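Local structure of alginase (Pseudoalteromonas, 4Q8K) at residues 221-226 / 320-325. The protein is an alginate lyase of polysaccharide lyase family 18, which probably cleaves alginate chains by beta-elimination. Residues are numbered along the deposited sequence; the frame is centred on the assembly and turned at random.
With SO4 (sulfate ion), chain C.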
ATOM      1  N   LYS A 221       9.829   4.363  -2.678  1.00 20.90           N
ATOM      2  CA  LYS A 221       9.159   3.731  -1.540  1.00 19.73           C
ATOM      3  C   LYS A 221       7.651   3.934  -1.645  1.00 20.66           C
ATOM      4  O   LYS A 221       7.168   5.072  -1.734  1.00 19.95           O
ATOM      5  CB  LYS A 221       9.664   4.330  -0.233  1.00 18.99           C
ATOM      6  CG  LYS A 221       8.905   3.879   1.019  1.00 20.08           C
ATOM      7  CD  LYS A 221       9.588   4.430   2.246  1.00 23.20           C
ATOM      8  CE  LYS A 221       8.857   4.052   3.518  1.00 22.69           C
ATOM      9  NZ  LYS A 221       9.542   4.585   4.744  1.00 23.98           N
ATOM     10  N   THR A 222       6.902   2.836  -1.618  1.00 19.23           N
ATOM     11  CA  THR A 222       5.452   2.946  -1.732  1.00 19.57           C
ATOM     12  C   THR A 222       4.742   2.029  -0.750  1.00 20.43           C
ATOM     13  O   THR A 222       5.311   1.030  -0.296  1.00 18.41           O
ATOM     14  CB  THR A 222       4.969   2.593  -3.142  1.00 21.06           C
ATOM     15  OG1 THR A 222       3.536   2.706  -3.191  1.00 21.07           O
ATOM     16  CG2 THR A 222       5.387   1.171  -3.514  1.00 20.59           C
ATOM     17  N   ILE A 223       3.508   2.393  -0.413  1.00 17.75           N
ATOM     18  CA  ILE A 223       2.623   1.506   0.343  1.00 19.23           C
ATOM     19  C   ILE A 223       1.612   0.918  -0.641  1.00 18.28           C
ATOM     20  O   ILE A 223       0.912   1.659  -1.338  1.00 18.51           O
ATOM     21  CB  ILE A 223       1.902   2.262   1.490  1.00 20.59           C
ATOM     22  CG1 ILE A 223       2.915   2.813   2.503  1.00 18.75           C
ATOM     23  CG2 ILE A 223       0.886   1.348   2.212  1.00 18.45           C
ATOM     24  CD1 ILE A 223       2.283   3.738   3.516  1.00 21.26           C
ATOM     25  N   ILE A 224       1.537  -0.414  -0.707  1.00 17.48           N
ATOM     26  CA  ILE A 224       0.723  -1.072  -1.738  1.00 18.67           C
ATOM     27  C   ILE A 224      -0.555  -1.692  -1.170  1.00 19.89           C
ATOM     28  O   ILE A 224      -1.428  -2.121  -1.919  1.00 21.47           O
ATOM     29  CB  ILE A 224       1.502  -2.159  -2.540  1.00 16.26           C
ATOM     30  CG1 ILE A 224       1.935  -3.320  -1.641  1.00 18.83           C
ATOM     31  CG2 ILE A 224       2.718  -1.565  -3.272  1.00 16.80           C
ATOM     32  CD1 ILE A 224       2.506  -4.480  -2.418  1.00 19.33           C
ATOM     33  N   SER A 225      -0.648  -1.741   0.150  1.00 19.00           N
ATOM     34  CA  SER A 225      -1.887  -2.158   0.804  1.00 17.68           C
ATOM     35  C   SER A 225      -1.871  -1.705   2.258  1.00 20.08           C
ATOM     36  O   SER A 225      -0.822  -1.670   2.895  1.00 20.14           O
ATOM     37  CB  SER A 225      -2.107  -3.673   0.664  1.00 20.01           C
ATOM     38  OG  SER A 225      -1.276  -4.405   1.546  1.00 26.32           O
ATOM     39  N   GLN A 226      -3.030  -1.345   2.789  1.00 18.18           N
ATOM     40  CA  GLN A 226      -3.089  -0.914   4.175  1.00 18.83           C
ATOM     41  C   GLN A 226      -4.489  -0.964   4.760  1.00 21.85           C
ATOM     42  O   GLN A 226      -5.479  -0.792   4.048  1.00 23.18           O
ATOM     43  CB  GLN A 226      -2.522   0.495   4.338  1.00 21.45           C
ATOM     44  CG  GLN A 226      -3.269   1.545   3.568  1.00 23.01           C
ATOM     45  CD  GLN A 226      -2.708   2.920   3.826  1.00 25.86           C
ATOM     46  OE1 GLN A 226      -2.839   3.459   4.926  1.00 29.59           O
ATOM     47  NE2 GLN A 226      -2.081   3.496   2.815  1.00 26.26           N
ATOM     48  N   GLY A 320      -3.094  -0.481  -3.784  1.00 16.49           N
ATOM     49  CA  GLY A 320      -2.675   0.208  -4.992  1.00 18.87           C
ATOM     50  C   GLY A 320      -1.229   0.650  -4.885  1.00 19.60           C
ATOM     51  O   GLY A 320      -0.338  -0.142  -4.582  1.00 19.94           O
ATOM     52  N   ASN A 321      -0.980   1.929  -5.130  1.00 20.35           N
ATOM     53  CA  ASN A 321       0.389   2.406  -5.102  1.00 19.99           C
ATOM     54  C   ASN A 321       0.365   3.810  -4.532  1.00 19.62           C
ATOM     55  O   ASN A 321      -0.016   4.765  -5.222  1.00 20.37           O
ATOM     56  CB  ASN A 321       0.978   2.354  -6.518  1.00 19.71           C
ATOM     57  CG  ASN A 321       2.407   2.873  -6.591  1.00 19.95           C
ATOM     58  OD1 ASN A 321       2.935   3.414  -5.624  1.00 20.48           O
ATOM     59  ND2 ASN A 321       3.022   2.732  -7.756  1.00 21.04           N
ATOM     60  N   TYR A 322       0.711   3.914  -3.251  1.00 20.69           N
ATOM     61  CA  TYR A 322       0.801   5.193  -2.560  1.00 20.83           C
ATOM     62  C   TYR A 322       2.276   5.550  -2.395  1.00 22.35           C
ATOM     63  O   TYR A 322       2.924   5.120  -1.447  1.00 20.09           O
ATOM     64  CB  TYR A 322       0.124   5.062  -1.201  1.00 20.74           C
ATOM     65  CG  TYR A 322       0.078   6.300  -0.342  1.00 22.39           C
ATOM     66  CD1 TYR A 322       0.523   7.533  -0.807  1.00 22.88           C
ATOM     67  CD2 TYR A 322      -0.406   6.229   0.959  1.00 26.19           C
ATOM     68  CE1 TYR A 322       0.473   8.654  -0.005  1.00 23.32           C
ATOM     69  CE2 TYR A 322      -0.456   7.349   1.774  1.00 27.69           C
ATOM     70  CZ  TYR A 322      -0.011   8.561   1.280  1.00 29.31           C
ATOM     71  OH  TYR A 322      -0.061   9.679   2.082  1.00 32.73           O
ATOM     72  N   LEU A 323       2.792   6.341  -3.337  1.00 19.72           N
ATOM     73  CA  LEU A 323       4.209   6.702  -3.398  1.00 22.24           C
ATOM     74  C   LEU A 323       4.583   7.743  -2.339  1.00 21.35           C
ATOM     75  O   LEU A 323       3.984   8.822  -2.270  1.00 21.82           O
ATOM     76  CB  LEU A 323       4.541   7.224  -4.800  1.00 20.64           C
ATOM     77  CG  LEU A 323       6.011   7.412  -5.200  1.00 23.51           C
ATOM     78  CD1 LEU A 323       6.730   6.070  -5.269  1.00 22.66           C
ATOM     79  CD2 LEU A 323       6.094   8.152  -6.544  1.00 22.82           C
ATOM     80  N   GLN A 324       5.570   7.397  -1.511  1.00 18.58           N
ATOM     81  CA  GLN A 324       5.944   8.176  -0.342  1.00 21.38           C
ATOM     82  C   GLN A 324       7.005   9.210  -0.704  1.00 22.73           C
ATOM     83  O   GLN A 324       8.010   8.872  -1.322  1.00 23.37           O
ATOM     84  CB  GLN A 324       6.501   7.248   0.742  1.00 20.91           C
ATOM     85  CG  GLN A 324       5.533   6.135   1.166  1.00 20.76           C
ATOM     86  CD  GLN A 324       4.269   6.684   1.817  1.00 24.67           C
ATOM     87  OE1 GLN A 324       3.172   6.586   1.256  1.00 24.64           O
ATOM     88  NE2 GLN A 324       4.416   7.257   3.008  1.00 25.19           N
ATOM     89  N   SER A 325       6.777  10.465  -0.320  1.00 22.67           N
ATOM     90  CA  SER A 325       7.747  11.520  -0.614  1.00 24.56           C
ATOM     91  C   SER A 325       8.772  11.572   0.511  1.00 22.98           C
ATOM     92  O   SER A 325       8.584  12.273   1.499  1.00 26.68           O
ATOM     93  CB  SER A 325       7.050  12.873  -0.775  1.00 24.09           C
ATOM     94  OG  SER A 325       7.973  13.870  -1.190  1.00 24.95           O
TER
HETATM   95  S   SO4 C 502       7.191   5.212   7.782  1.00 36.85           S
HETATM   96  O1  SO4 C 502       8.046   4.454   6.889  1.00 28.27           O
HETATM   97  O2  SO4 C 502       7.656   6.591   7.887  1.00 41.59           O
HETATM   98  O3  SO4 C 502       5.844   5.178   7.207  1.00 38.14           O
HETATM   99  O4  SO4 C 502       7.171   4.598   9.110  1.00 35.29           O
HETATM  100  O   HOH W   1       9.665   7.166  -3.180  1.00 22.62           O
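Ile223 and Tyr322 form a hydrogen-bonded antiparallel pair, Ile223 N to Tyr322 O and Tyr322 N to Ile223 O both measuring 3.0 Å, between short strand axes 155° apart. Gln324 N extends the pairing to Lys221 O (2.8 Å), and Gly320 N to Ile224 O, while a water joins Lys221 N to Gln324 O. At the non-hydrogen-bonded pair Thr222–Leu323, Thr222 turns its hydroxyl anti to the backbone N (chi1 179°), and OG1 donates to Asn321 OD1 at 2.6 Å from above the amide carbonyl plane. On the face of Ile223 and Tyr322, the bent Gln324 side chain brings the end of its amide over the centre of one face of the Tyr322 ring, with Ile223 CD1 3.9 Å from Gln324 CD. Gln226 NE2 meets the ring at its edge, 3.7 Å from Tyr322 CD2, amide and ring nearly coplanar. Shortening Gln324 to an alanine is likely to open a gap over this ring face and cost Ile223 CD1 its packing against the amide. Extended Lys221 hydrogen-bonds through NZ to O1 of a sulfate, probably from the crystallisation liquor, at 2.6 Å. Strand 186-193 flanks 321-324, its Arg188 making a cation-pi contact with Tyr322; Leu323 packs on helix 340-349, and Ile224 reaches strand 284-292 of the other sheet in this beta-jelly-roll sandwich.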